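Local coordinates for protein hemolysin BL lytic component L1 (Bacillus cereus, PDB 7NMQ) that probably acts as one of the lytic components of a multi-part haemolytic enterotoxin of the alpha-helical, ClyA-like pore-forming family, at residues N2-L10 with Q310-L321; K11-L22 with I199-I210. One frame throughout, in Å; residues are numbered along the deposited sequence. Where two conformers were deposited one is given.

Contact 1. Residues N2-L10 with Q310-L321; sequences NYALGPEGL and QWNTMGANYTDL
Residues Y3, A4, L5 and G9 lie against L321, N317, Y318 and Q310 in turn, as the irregular N-terminal chain runs antiparallel to a helix without pairing with it as a strand. Two aromatic rings organise the apolar grip. L321 CD1 sits over the centre of the Y3 ring, 3.7 Å from its centroid and 9° off the ring normal, a CH-pi contact over the face. L5 repeats the device with roles exchanged, bringing CD2 over the centre of the Y318 ring. Beyond that ring the Y318 hydroxyl donates to the carbonyl of L5, with 2.6 Å between OH and O, in the carbonyl plane and on a lone pair. W347 also donates to this oxygen, so the buried carbonyl is held twice. Near N2 a water bridges N2 O to D320 OD2, the carboxylate oxygen that also nears the edge of the Y3 ring. Farther along, P7 to L10 form a type II' turn, closed by L10 N to P7 O at 3.0 Å. The bend at chi2 (-56°) turns the Q310 amide toward G9, and G9 N donates to Q310 OE1 at 3.0 Å (155°) from above the amide plane. L10 CD1 meanwhile reaches over a face of W311. G9 is the N-cap residue of helix 10-33, and the contact lays the non-helical lead-in to that helix along another long helix of a ClyA-like bundle.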
ATOM      1  N   ASN A   2      34.829  -0.283  -4.073  1.00 22.24           N
ATOM      2  CA  ASN A   2      35.351  -1.188  -3.021  1.00 21.02           C
ATOM      3  C   ASN A   2      34.337  -1.382  -1.892  1.00 18.41           C
ATOM      4  O   ASN A   2      34.434  -2.401  -1.232  1.00 20.45           O
ATOM      5  CB  ASN A   2      36.660  -0.671  -2.446  1.00 21.98           C
ATOM      6  CG  ASN A   2      37.820  -0.830  -3.404  1.00 25.13           C
ATOM      7  OD1 ASN A   2      37.834  -1.711  -4.262  1.00 28.76           O
ATOM      8  ND2 ASN A   2      38.786   0.045  -3.251  1.00 27.34           N
ATOM      9  N   TYR A   3      33.464  -0.411  -1.629  1.00 17.19           N
ATOM     10  CA  TYR A   3      32.452  -0.427  -0.529  1.00 16.53           C
ATOM     11  C   TYR A   3      31.130   0.102  -1.060  1.00 18.48           C
ATOM     12  O   TYR A   3      31.090   1.146  -1.663  1.00 20.68           O
ATOM     13  CB  TYR A   3      32.958   0.388   0.661  1.00 17.18           C
ATOM     14  CG  TYR A   3      34.249  -0.199   1.190  1.00 17.83           C
ATOM     15  CD1 TYR A   3      34.232  -1.348   1.959  1.00 18.07           C
ATOM     16  CD2 TYR A   3      35.497   0.310   0.835  1.00 17.37           C
ATOM     17  CE1 TYR A   3      35.401  -1.943   2.400  1.00 17.94           C
ATOM     18  CE2 TYR A   3      36.683  -0.254   1.286  1.00 18.00           C
ATOM     19  CZ  TYR A   3      36.631  -1.398   2.065  1.00 17.29           C
ATOM     20  OH  TYR A   3      37.799  -1.994   2.441  1.00 18.29           O
ATOM     21  N   ALA A   4      30.077  -0.628  -0.792  1.00 19.05           N
ATOM     22  CA  ALA A   4      28.715  -0.246  -1.245  1.00 18.57           C
ATOM     23  C   ALA A   4      27.987   0.502  -0.128  1.00 17.19           C
ATOM     24  O   ALA A   4      27.483  -0.158   0.789  1.00 18.04           O
ATOM     25  CB  ALA A   4      27.937  -1.454  -1.710  1.00 21.14           C
ATOM     26  N   LEU A   5      27.917   1.835  -0.213  1.00 15.10           N
ATOM     27  CA  LEU A   5      27.389   2.655   0.897  1.00 14.46           C
ATOM     28  C   LEU A   5      26.047   3.289   0.517  1.00 13.54           C
ATOM     29  O   LEU A   5      25.532   4.067   1.329  1.00 13.16           O
ATOM     30  CB  LEU A   5      28.421   3.728   1.281  1.00 13.67           C
ATOM     31  CG  LEU A   5      29.818   3.184   1.589  1.00 15.27           C
ATOM     32  CD1 LEU A   5      30.764   4.314   1.898  1.00 17.15           C
ATOM     33  CD2 LEU A   5      29.749   2.169   2.743  1.00 15.67           C
ATOM     34  N   GLY A   6      25.488   2.912  -0.628  1.00 13.86           N
ATOM     35  CA  GLY A   6      24.245   3.496  -1.119  1.00 13.68           C
ATOM     36  C   GLY A   6      23.019   2.763  -0.606  1.00 15.35           C
ATOM     37  O   GLY A   6      23.094   1.826   0.186  1.00 16.29           O
ATOM     38  N   PRO A   7      21.849   3.264  -1.020  1.00 16.26           N
ATOM     39  CA  PRO A   7      20.565   2.744  -0.520  1.00 16.60           C
ATOM     40  C   PRO A   7      20.169   1.340  -1.011  1.00 20.21           C
ATOM     41  O   PRO A   7      19.094   0.872  -0.700  1.00 21.85           O
ATOM     42  CB  PRO A   7      19.650   3.920  -0.881  1.00 17.67           C
ATOM     43  CG  PRO A   7      20.239   4.547  -2.068  1.00 18.17           C
ATOM     44  CD  PRO A   7      21.717   4.486  -1.814  1.00 17.10           C
ATOM     45  N   GLU A   8      21.012   0.643  -1.756  1.00 22.15           N
ATOM     46  CA  GLU A   8      20.772  -0.765  -2.135  1.00 24.47           C
ATOM     47  C   GLU A   8      19.396  -0.816  -2.839  1.00 20.73           C
ATOM     48  O   GLU A   8      19.154   0.026  -3.715  1.00 23.71           O
ATOM     49  CB  GLU A   8      20.908  -1.649  -0.888  1.00 27.74           C
ATOM     50  CG  GLU A   8      22.157  -1.375  -0.094  1.00 31.45           C
ATOM     51  CD  GLU A   8      23.310  -2.325  -0.287  1.00 32.58           C
ATOM     52  OE1 GLU A   8      23.876  -2.671   0.747  1.00 31.62           O
ATOM     53  OE2 GLU A   8      23.641  -2.699  -1.448  1.00 39.22           O
ATOM     54  N   GLY A   9      18.523  -1.772  -2.520  1.00 22.13           N
ATOM     55  CA  GLY A   9      17.208  -1.934  -3.160  1.00 20.99           C
ATOM     56  C   GLY A   9      16.126  -1.087  -2.516  1.00 18.34           C
ATOM     57  O   GLY A   9      14.940  -1.421  -2.741  1.00 19.10           O
ATOM     58  N   LEU A  10      16.459  -0.029  -1.764  1.00 15.54           N
ATOM     59  CA  LEU A  10      15.368   0.752  -1.126  1.00 14.93           C
ATOM     60  C   LEU A  10      14.434   1.369  -2.164  1.00 16.98           C
ATOM     61  O   LEU A  10      13.213   1.469  -1.845  1.00 16.57           O
ATOM     62  CB  LEU A  10      15.900   1.796  -0.168  1.00 15.30           C
ATOM     63  CG  LEU A  10      16.485   1.232   1.112  1.00 15.21           C
ATOM     64  CD1 LEU A  10      17.165   2.357   1.886  1.00 16.67           C
ATOM     65  CD2 LEU A  10      15.425   0.558   1.966  1.00 16.50           C
ATOM     66  N   GLN A 310      17.199  -4.760   3.238  1.00 14.66           N
ATOM     67  CA  GLN A 310      18.094  -3.761   2.605  1.00 14.70           C
ATOM     68  C   GLN A 310      18.862  -3.028   3.698  1.00 13.34           C
ATOM     69  O   GLN A 310      20.094  -2.812   3.510  1.00 13.99           O
ATOM     70  CB  GLN A 310      17.391  -2.748   1.737  1.00 15.74           C
ATOM     71  CG  GLN A 310      16.594  -3.390   0.625  1.00 17.89           C
ATOM     72  CD  GLN A 310      17.358  -4.301  -0.297  1.00 22.16           C
ATOM     73  OE1 GLN A 310      18.549  -4.121  -0.593  1.00 24.87           O
ATOM     74  NE2 GLN A 310      16.632  -5.272  -0.827  1.00 27.17           N
ATOM     75  N   TRP A 311      18.218  -2.682   4.810  1.00 12.33           N
ATOM     76  CA  TRP A 311      18.983  -2.022   5.906  1.00 12.32           C
ATOM     77  C   TRP A 311      20.026  -2.989   6.465  1.00 13.21           C
ATOM     78  O   TRP A 311      21.144  -2.557   6.765  1.00 14.27           O
ATOM     79  CB  TRP A 311      18.053  -1.543   7.022  1.00 12.14           C
ATOM     80  CG  TRP A 311      17.279  -0.297   6.761  1.00 11.96           C
ATOM     81  CD1 TRP A 311      15.921  -0.222   6.786  1.00 12.96           C
ATOM     82  CD2 TRP A 311      17.767   1.018   6.460  1.00 12.08           C
ATOM     83  NE1 TRP A 311      15.532   1.068   6.557  1.00 13.08           N
ATOM     84  CE2 TRP A 311      16.647   1.863   6.375  1.00 11.57           C
ATOM     85  CE3 TRP A 311      19.026   1.595   6.309  1.00 13.09           C
ATOM     86  CZ2 TRP A 311      16.755   3.216   6.083  1.00 12.54           C
ATOM     87  CZ3 TRP A 311      19.133   2.941   6.063  1.00 14.15           C
ATOM     88  CH2 TRP A 311      18.009   3.756   5.957  1.00 12.65           C
ATOM     89  N   ASN A 312      19.664  -4.238   6.646  1.00 13.60           N
ATOM     90  CA  ASN A 312      20.626  -5.228   7.181  1.00 14.59           C
ATOM     91  C   ASN A 312      21.822  -5.401   6.233  1.00 15.07           C
ATOM     92  O   ASN A 312      22.958  -5.442   6.715  1.00 16.01           O
ATOM     93  CB  ASN A 312      19.937  -6.543   7.470  1.00 16.00           C
ATOM     94  CG  ASN A 312      18.970  -6.412   8.623  1.00 17.36           C
ATOM     95  OD1 ASN A 312      19.049  -5.492   9.430  1.00 18.96           O
ATOM     96  ND2 ASN A 312      18.086  -7.374   8.724  1.00 20.49           N
ATOM     97  N   THR A 313      21.591  -5.481   4.938  1.00 15.25           N
ATOM     98  CA  THR A 313      22.668  -5.604   3.934  1.00 16.07           C
ATOM     99  C   THR A 313      23.548  -4.362   4.001  1.00 15.28           C
ATOM    100  O   THR A 313      24.815  -4.488   3.972  1.00 15.54           O
ATOM    101  CB  THR A 313      22.113  -5.834   2.538  1.00 18.38           C
ATOM    102  OG1 THR A 313      21.393  -7.076   2.616  1.00 21.27           O
ATOM    103  CG2 THR A 313      23.198  -5.916   1.497  1.00 20.19           C
ATOM    104  N   MET A 314      22.930  -3.202   4.112  0.50 13.95           N
ATOM    105  CA  MET A 314      23.679  -1.936   4.144  0.50 13.46           C
ATOM    106  C   MET A 314      24.534  -1.916   5.422  0.50 13.95           C
ATOM    107  O   MET A 314      25.681  -1.466   5.358  0.50 14.84           O
ATOM    108  CB  MET A 314      22.696  -0.767   4.107  0.50 12.76           C
ATOM    109  CG  MET A 314      23.342   0.563   3.952  0.50 12.70           C
ATOM    110  SD  MET A 314      22.097   1.823   4.099  0.50 12.46           S
ATOM    111  CE  MET A 314      21.093   1.420   2.661  0.50 12.73           C
ATOM    112  N   GLY A 315      23.992  -2.322   6.570  1.00 13.64           N
ATOM    113  CA  GLY A 315      24.760  -2.382   7.829  1.00 14.23           C
ATOM    114  C   GLY A 315      25.964  -3.288   7.649  1.00 14.56           C
ATOM    115  O   GLY A 315      27.055  -2.915   8.097  1.00 15.49           O
ATOM    116  N   ALA A 316      25.817  -4.424   6.979  1.00 15.00           N
ATOM    117  CA  ALA A 316      26.964  -5.331   6.702  1.00 15.26           C
ATOM    118  C   ALA A 316      28.011  -4.656   5.818  1.00 14.44           C
ATOM    119  O   ALA A 316      29.207  -4.788   6.084  1.00 16.11           O
ATOM    120  CB  ALA A 316      26.509  -6.599   6.059  1.00 16.97           C
ATOM    121  N   ASN A 317      27.581  -3.923   4.818  1.00 14.82           N
ATOM    122  CA  ASN A 317      28.499  -3.247   3.879  1.00 14.57           C
ATOM    123  C   ASN A 317      29.283  -2.156   4.629  1.00 13.59           C
ATOM    124  O   ASN A 317      30.499  -2.032   4.476  1.00 14.86           O
ATOM    125  CB  ASN A 317      27.721  -2.678   2.700  1.00 16.47           C
ATOM    126  CG  ASN A 317      27.219  -3.739   1.747  1.00 18.76           C
ATOM    127  OD1 ASN A 317      27.769  -4.828   1.670  1.00 26.79           O
ATOM    128  ND2 ASN A 317      26.220  -3.416   0.959  1.00 24.44           N
ATOM    129  N   TYR A 318      28.623  -1.357   5.458  1.00 12.12           N
ATOM    130  CA  TYR A 318      29.320  -0.306   6.227  1.00 11.56           C
ATOM    131  C   TYR A 318      30.217  -0.947   7.272  1.00 12.11           C
ATOM    132  O   TYR A 318      31.289  -0.387   7.559  1.00 12.26           O
ATOM    133  CB  TYR A 318      28.307   0.607   6.924  1.00 11.47           C
ATOM    134  CG  TYR A 318      27.705   1.701   6.079  1.00 11.26           C
ATOM    135  CD1 TYR A 318      26.872   1.427   5.006  1.00 11.44           C
ATOM    136  CD2 TYR A 318      27.985   3.015   6.350  1.00 12.56           C
ATOM    137  CE1 TYR A 318      26.290   2.432   4.238  1.00 11.93           C
ATOM    138  CE2 TYR A 318      27.473   4.029   5.561  1.00 12.80           C
ATOM    139  CZ  TYR A 318      26.602   3.743   4.519  1.00 12.11           C
ATOM    140  OH  TYR A 318      26.132   4.786   3.760  1.00 12.89           O
ATOM    141  N   THR A 319      29.803  -2.047   7.894  1.00 12.49           N
ATOM    142  CA  THR A 319      30.637  -2.712   8.930  1.00 14.02           C
ATOM    143  C   THR A 319      31.889  -3.303   8.288  1.00 14.09           C
ATOM    144  O   THR A 319      32.921  -3.221   8.902  1.00 15.16           O
ATOM    145  CB  THR A 319      29.821  -3.769   9.660  1.00 15.32           C
ATOM    146  OG1 THR A 319      28.684  -3.131  10.265  1.00 16.67           O
ATOM    147  CG2 THR A 319      30.623  -4.455  10.735  1.00 18.00           C
ATOM    148  N   ASP A 320      31.811  -3.761   7.055  1.00 14.32           N
ATOM    149  CA  ASP A 320      32.997  -4.223   6.300  1.00 15.18           C
ATOM    150  C   ASP A 320      33.986  -3.050   6.152  1.00 14.67           C
ATOM    151  O   ASP A 320      35.188  -3.229   6.417  1.00 15.81           O
ATOM    152  CB  ASP A 320      32.603  -4.773   4.940  1.00 16.71           C
ATOM    153  CG  ASP A 320      33.744  -5.431   4.223  1.00 17.97           C
ATOM    154  OD1 ASP A 320      34.351  -6.357   4.804  1.00 20.16           O
ATOM    155  OD2 ASP A 320      34.048  -4.955   3.125  1.00 20.15           O
ATOM    156  N   LEU A 321      33.517  -1.860   5.772  1.00 13.73           N
ATOM    157  CA  LEU A 321      34.406  -0.684   5.695  1.00 13.37           C
ATOM    158  C   LEU A 321      34.985  -0.415   7.077  1.00 13.04           C
ATOM    159  O   LEU A 321      36.221  -0.234   7.215  1.00 13.74           O
ATOM    160  CB  LEU A 321      33.625   0.521   5.167  1.00 12.67           C
ATOM    161  CG  LEU A 321      34.419   1.839   5.126  1.00 13.04           C
ATOM    162  CD1 LEU A 321      35.762   1.684   4.402  1.00 14.07           C
ATOM    163  CD2 LEU A 321      33.566   2.954   4.513  1.00 14.42           C
TER
HETATM  164  O   HOH W   1      32.996  -4.111   0.740  1.00 28.43           O

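Contact 2. Residues K11-L22 with I199-I210; sequences KKALAETGSHIL and IGGGLGAAILVI
L203 wedges its side chain between K11, L14 and A15 where two helices of the ClyA-like bundle run side by side, their segment axes 9.3 Å apart and only 13° from parallel. This is the tight part of the contact. With CG trans to the backbone nitrogen (chi1 172°), L203 spreads its two methyls over the facing helix: CD1 lies 3.8 Å from A15 N, while CD2 lies 3.6 Å from K11 CG on the lysine's aliphatic stem. The backbones come closest here, A15 CA to L203 CA at 4.9 Å, where A15 is small; its CB also meets A206 CB at 4.3 Å. The far end of K11 forms a looser polar rim, its extended chain carrying NZ to a salt bridge with D349 of helix 330-357. A water accepts from G204 N at 3.0 Å and, weakly, from K11 NZ, joining the lysine to the first turn of helix 203-216. G202, with positive phi, is the N-cap of that helix; I199 and L203, either side of it, both face helix 10-33. I199 lays its end methyl CD1 on S19, 3.6 Å from OG. All of 199-210 falls in a predicted membrane-spanning region, here packed in a largely buried interface. Two turns beyond L203, I210 fits against a residue without a side chain, CD1 resting 3.6 Å from G18 C.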
ATOM      1  N   LYS A  11      14.895   1.754  -3.327  1.00 17.86           N
ATOM      2  CA  LYS A  11      14.046   2.463  -4.305  1.00 18.58           C
ATOM      3  C   LYS A  11      12.870   1.564  -4.714  1.00 18.31           C
ATOM      4  O   LYS A  11      11.720   2.008  -4.657  1.00 18.25           O
ATOM      5  CB  LYS A  11      14.884   2.891  -5.497  1.00 22.10           C
ATOM      6  CG  LYS A  11      14.415   4.140  -6.200  1.00 27.53           C
ATOM      7  CD  LYS A  11      15.440   4.695  -7.175  1.00 29.82           C
ATOM      8  CE  LYS A  11      14.915   5.926  -7.888  1.00 33.90           C
ATOM      9  NZ  LYS A  11      15.751   6.275  -9.056  1.00 45.54           N
ATOM     10  N   LYS A  12      13.164   0.329  -5.073  1.00 18.51           N
ATOM     11  CA  LYS A  12      12.156  -0.626  -5.567  1.00 19.10           C
ATOM     12  C   LYS A  12      11.170  -0.935  -4.423  1.00 17.65           C
ATOM     13  O   LYS A  12       9.969  -0.967  -4.660  1.00 17.77           O
ATOM     14  CB  LYS A  12      12.862  -1.837  -6.178  1.00 22.82           C
ATOM     15  CG  LYS A  12      13.552  -1.532  -7.505  1.00 27.37           C
ATOM     16  CD  LYS A  12      13.835  -2.733  -8.411  1.00 30.66           C
ATOM     17  CE  LYS A  12      12.585  -3.342  -9.016  1.00 39.02           C
ATOM     18  NZ  LYS A  12      12.868  -4.592  -9.764  1.00 47.27           N
ATOM     19  N   ALA A  13      11.664  -1.155  -3.215  1.00 17.15           N
ATOM     20  CA  ALA A  13      10.822  -1.497  -2.052  1.00 17.39           C
ATOM     21  C   ALA A  13       9.922  -0.304  -1.748  1.00 16.17           C
ATOM     22  O   ALA A  13       8.751  -0.521  -1.371  1.00 16.05           O
ATOM     23  CB  ALA A  13      11.697  -1.848  -0.880  1.00 19.55           C
ATOM     24  N   LEU A  14      10.414   0.926  -1.882  1.00 15.58           N
ATOM     25  CA  LEU A  14       9.591   2.125  -1.621  1.00 14.91           C
ATOM     26  C   LEU A  14       8.482   2.199  -2.649  1.00 15.34           C
ATOM     27  O   LEU A  14       7.384   2.608  -2.238  1.00 15.48           O
ATOM     28  CB  LEU A  14      10.395   3.421  -1.676  1.00 16.39           C
ATOM     29  CG  LEU A  14      11.118   3.781  -0.402  1.00 18.25           C
ATOM     30  CD1 LEU A  14      11.984   4.983  -0.689  1.00 18.36           C
ATOM     31  CD2 LEU A  14      10.132   4.074   0.719  1.00 17.73           C
ATOM     32  N   ALA A  15       8.763   1.893  -3.900  1.00 14.37           N
ATOM     33  CA  ALA A  15       7.752   1.999  -4.966  1.00 14.69           C
ATOM     34  C   ALA A  15       6.614   1.036  -4.661  1.00 14.82           C
ATOM     35  O   ALA A  15       5.417   1.408  -4.787  1.00 15.28           O
ATOM     36  CB  ALA A  15       8.370   1.725  -6.296  1.00 15.14           C
ATOM     37  N   GLU A  16       6.956  -0.176  -4.236  0.50 14.78           N
ATOM     38  CA  GLU A  16       5.943  -1.195  -3.879  0.50 14.19           C
ATOM     39  C   GLU A  16       5.171  -0.698  -2.666  0.50 13.32           C
ATOM     40  O   GLU A  16       3.935  -0.786  -2.671  0.50 13.25           O
ATOM     41  CB  GLU A  16       6.612  -2.521  -3.537  0.50 15.66           C
ATOM     42  CG  GLU A  16       7.324  -3.147  -4.696  0.50 19.26           C
ATOM     43  CD  GLU A  16       7.900  -4.520  -4.409  0.50 21.73           C
ATOM     44  OE1 GLU A  16       7.847  -4.975  -3.243  0.50 24.79           O
ATOM     45  OE2 GLU A  16       8.420  -5.119  -5.352  0.50 24.30           O
ATOM     46  N   THR A  17       5.874  -0.224  -1.643  1.00 11.94           N
ATOM     47  CA  THR A  17       5.217   0.264  -0.404  1.00 11.88           C
ATOM     48  C   THR A  17       4.251   1.396  -0.747  1.00 12.43           C
ATOM     49  O   THR A  17       3.127   1.382  -0.209  1.00 13.19           O
ATOM     50  CB  THR A  17       6.256   0.689   0.635  1.00 13.08           C
ATOM     51  OG1 THR A  17       6.995  -0.441   1.076  1.00 14.86           O
ATOM     52  CG2 THR A  17       5.591   1.339   1.824  1.00 15.45           C
ATOM     53  N   GLY A  18       4.640   2.323  -1.597  1.00 13.42           N
ATOM     54  CA  GLY A  18       3.753   3.426  -1.976  1.00 13.94           C
ATOM     55  C   GLY A  18       2.482   2.928  -2.635  1.00 13.09           C
ATOM     56  O   GLY A  18       1.390   3.456  -2.355  1.00 14.42           O
ATOM     57  N   SER A  19       2.605   1.923  -3.494  0.50 13.55           N
ATOM     58  CA  SER A  19       1.479   1.295  -4.217  0.50 13.50           C
ATOM     59  C   SER A  19       0.542   0.604  -3.229  0.50 13.32           C
ATOM     60  O   SER A  19      -0.673   0.627  -3.461  0.50 13.12           O
ATOM     61  CB  SER A  19       1.961   0.361  -5.297  0.50 15.75           C
ATOM     62  OG  SER A  19       2.288  -0.929  -4.787  0.50 16.29           O
ATOM     63  N   HIS A  20       1.075  -0.028  -2.193  1.00 12.21           N
ATOM     64  CA  HIS A  20       0.212  -0.707  -1.211  1.00 11.66           C
ATOM     65  C   HIS A  20      -0.527   0.333  -0.373  1.00 11.61           C
ATOM     66  O   HIS A  20      -1.669   0.072   0.002  1.00 12.30           O
ATOM     67  CB  HIS A  20       0.985  -1.663  -0.314  1.00 12.28           C
ATOM     68  CG  HIS A  20       1.795  -2.669  -1.053  1.00 14.54           C
ATOM     69  ND1 HIS A  20       1.311  -3.322  -2.166  1.00 16.72           N
ATOM     70  CD2 HIS A  20       3.045  -3.146  -0.815  1.00 15.82           C
ATOM     71  CE1 HIS A  20       2.258  -4.155  -2.608  1.00 19.27           C
ATOM     72  NE2 HIS A  20       3.306  -4.073  -1.778  1.00 18.71           N
ATOM     73  N   ILE A  21       0.136   1.432  -0.022  1.00 11.33           N
ATOM     74  CA  ILE A  21      -0.516   2.509   0.756  1.00 11.25           C
ATOM     75  C   ILE A  21      -1.691   3.048  -0.056  1.00 11.68           C
ATOM     76  O   ILE A  21      -2.748   3.248   0.522  1.00 12.37           O
ATOM     77  CB  ILE A  21       0.483   3.632   1.125  1.00 11.53           C
ATOM     78  CG1 ILE A  21       1.466   3.123   2.173  1.00 12.41           C
ATOM     79  CG2 ILE A  21      -0.201   4.877   1.616  1.00 13.18           C
ATOM     80  CD1 ILE A  21       2.637   4.049   2.377  1.00 15.49           C
ATOM     81  N   LEU A  22      -1.509   3.324  -1.323  1.00 12.15           N
ATOM     82  CA  LEU A  22      -2.619   3.822  -2.175  1.00 11.37           C
ATOM     83  C   LEU A  22      -3.793   2.841  -2.147  1.00 11.85           C
ATOM     84  O   LEU A  22      -4.962   3.289  -1.935  1.00 12.29           O
ATOM     85  CB  LEU A  22      -2.129   4.047  -3.605  1.00 12.40           C
ATOM     86  CG  LEU A  22      -3.240   4.458  -4.583  1.00 13.03           C
ATOM     87  CD1 LEU A  22      -3.773   5.831  -4.218  1.00 13.73           C
ATOM     88  CD2 LEU A  22      -2.704   4.446  -6.000  1.00 14.46           C
ATOM     89  N   ILE A 199       4.955   1.161 -11.280  1.00 15.14           N
ATOM     90  CA  ILE A 199       6.186   0.626 -10.624  1.00 17.64           C
ATOM     91  C   ILE A 199       7.271   0.340 -11.669  1.00 16.80           C
ATOM     92  O   ILE A 199       8.452   0.590 -11.371  1.00 18.84           O
ATOM     93  CB  ILE A 199       5.802  -0.597  -9.780  1.00 19.25           C
ATOM     94  CG1 ILE A 199       5.001  -0.132  -8.556  1.00 22.29           C
ATOM     95  CG2 ILE A 199       7.043  -1.388  -9.368  1.00 22.69           C
ATOM     96  CD1 ILE A 199       4.268  -1.224  -7.826  1.00 26.33           C
ATOM     97  N   GLY A 200       6.880  -0.150 -12.830  1.00 16.65           N
ATOM     98  CA  GLY A 200       7.778  -0.507 -13.940  1.00 18.07           C
ATOM     99  C   GLY A 200       8.537   0.713 -14.445  1.00 17.71           C
ATOM    100  O   GLY A 200       9.526   0.547 -15.131  1.00 21.44           O
ATOM    101  N   GLY A 201       8.030   1.910 -14.171  1.00 17.10           N
ATOM    102  CA  GLY A 201       8.646   3.165 -14.618  1.00 16.56           C
ATOM    103  C   GLY A 201       9.661   3.685 -13.617  1.00 17.73           C
ATOM    104  O   GLY A 201      10.314   4.690 -13.911  1.00 20.83           O
ATOM    105  N   GLY A 202       9.799   3.013 -12.473  1.00 17.51           N
ATOM    106  CA  GLY A 202      10.704   3.448 -11.403  1.00 16.83           C
ATOM    107  C   GLY A 202       9.975   4.273 -10.354  1.00 16.35           C
ATOM    108  O   GLY A 202       8.848   4.736 -10.615  1.00 16.82           O
ATOM    109  N   LEU A 203      10.624   4.510  -9.223  1.00 17.24           N
ATOM    110  CA  LEU A 203       9.995   5.149  -8.051  1.00 16.89           C
ATOM    111  C   LEU A 203       9.476   6.546  -8.458  1.00 16.65           C
ATOM    112  O   LEU A 203       8.377   6.946  -8.006  1.00 16.42           O
ATOM    113  CB  LEU A 203      11.001   5.159  -6.901  1.00 18.84           C
ATOM    114  CG  LEU A 203      10.584   5.958  -5.674  1.00 20.70           C
ATOM    115  CD1 LEU A 203       9.309   5.421  -5.050  1.00 20.75           C
ATOM    116  CD2 LEU A 203      11.714   5.952  -4.656  1.00 22.36           C
ATOM    117  N   GLY A 204      10.256   7.310  -9.224  1.00 18.16           N
ATOM    118  CA  GLY A 204       9.825   8.660  -9.635  1.00 18.18           C
ATOM    119  C   GLY A 204       8.464   8.620 -10.329  1.00 17.60           C
ATOM    120  O   GLY A 204       7.519   9.403  -9.968  1.00 18.23           O
ATOM    121  N   ALA A 205       8.347   7.765 -11.333  1.00 17.42           N
ATOM    122  CA  ALA A 205       7.091   7.602 -12.107  1.00 16.91           C
ATOM    123  C   ALA A 205       5.988   7.121 -11.169  1.00 15.98           C
ATOM    124  O   ALA A 205       4.887   7.665 -11.242  1.00 17.92           O
ATOM    125  CB  ALA A 205       7.269   6.656 -13.264  1.00 18.75           C
ATOM    126  N   ALA A 206       6.286   6.137 -10.321  1.00 15.54           N
ATOM    127  CA  ALA A 206       5.324   5.550  -9.389  1.00 15.96           C
ATOM    128  C   ALA A 206       4.700   6.678  -8.557  1.00 14.91           C
ATOM    129  O   ALA A 206       3.457   6.671  -8.412  1.00 15.36           O
ATOM    130  CB  ALA A 206       5.933   4.481  -8.534  1.00 16.77           C
ATOM    131  N   ILE A 207       5.504   7.610  -8.037  1.00 13.87           N
ATOM    132  CA  ILE A 207       4.967   8.669  -7.140  1.00 14.71           C
ATOM    133  C   ILE A 207       4.059   9.590  -7.944  1.00 14.32           C
ATOM    134  O   ILE A 207       3.057  10.071  -7.371  1.00 15.48           O
ATOM    135  CB  ILE A 207       6.123   9.401  -6.442  1.00 16.79           C
ATOM    136  CG1 ILE A 207       6.873   8.493  -5.469  1.00 19.23           C
ATOM    137  CG2 ILE A 207       5.692  10.712  -5.841  1.00 18.60           C
ATOM    138  CD1 ILE A 207       6.084   7.750  -4.492  1.00 23.52           C
ATOM    139  N   LEU A 208       4.411   9.896  -9.188  1.00 14.92           N
ATOM    140  CA  LEU A 208       3.546  10.786 -10.002  1.00 14.40           C
ATOM    141  C   LEU A 208       2.191  10.111 -10.240  1.00 13.67           C
ATOM    142  O   LEU A 208       1.142  10.798 -10.167  1.00 13.81           O
ATOM    143  CB  LEU A 208       4.210  11.098 -11.331  1.00 15.03           C
ATOM    144  CG  LEU A 208       5.410  12.039 -11.241  1.00 16.78           C
ATOM    145  CD1 LEU A 208       6.200  12.065 -12.542  1.00 18.69           C
ATOM    146  CD2 LEU A 208       4.971  13.430 -10.872  1.00 18.82           C
ATOM    147  N   VAL A 209       2.201   8.803 -10.483  1.00 12.73           N
ATOM    148  CA  VAL A 209       0.942   8.055 -10.761  1.00 13.10           C
ATOM    149  C   VAL A 209       0.129   7.995  -9.473  1.00 13.30           C
ATOM    150  O   VAL A 209      -1.096   8.287  -9.501  1.00 13.97           O
ATOM    151  CB  VAL A 209       1.195   6.671 -11.346  1.00 13.59           C
ATOM    152  CG1 VAL A 209      -0.107   5.898 -11.439  1.00 14.85           C
ATOM    153  CG2 VAL A 209       1.948   6.757 -12.674  1.00 14.54           C
ATOM    154  N   ILE A 210       0.762   7.651  -8.362  1.00 12.96           N
ATOM    155  CA  ILE A 210       0.048   7.616  -7.061  1.00 12.84           C
ATOM    156  C   ILE A 210      -0.606   8.970  -6.782  1.00 13.59           C
ATOM    157  O   ILE A 210      -1.760   8.990  -6.321  1.00 14.14           O
ATOM    158  CB  ILE A 210       1.001   7.205  -5.938  1.00 13.99           C
ATOM    159  CG1 ILE A 210       1.424   5.748  -6.108  1.00 14.82           C
ATOM    160  CG2 ILE A 210       0.357   7.504  -4.582  1.00 14.33           C
ATOM    161  CD1 ILE A 210       2.623   5.350  -5.259  1.00 16.17           C
TER
HETATM  162  O   HOH W   2      12.951   6.767 -10.330  1.00 33.03           O

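From the N terminus the chain first meets contact 1, where residues 2-10 lie on helix 275-325, and then passes directly into contact 2, where helix 10-33 meets residues 199-210. Contact 2 closes a loop of 176 residues, mostly helix, including the long helices 45-103 and 107-154. Contact 1 closes a larger loop of 299 residues that contains the whole of the smaller one, so the two nest and do not cross. The centres of contacts 1 and 2 are about 22 Å apart. One short N-terminal run thus ties the bundle's late helix, 275-325, to the junction of helices 173-200 and 203-216, just ahead of the two-stranded hairpin 217-230.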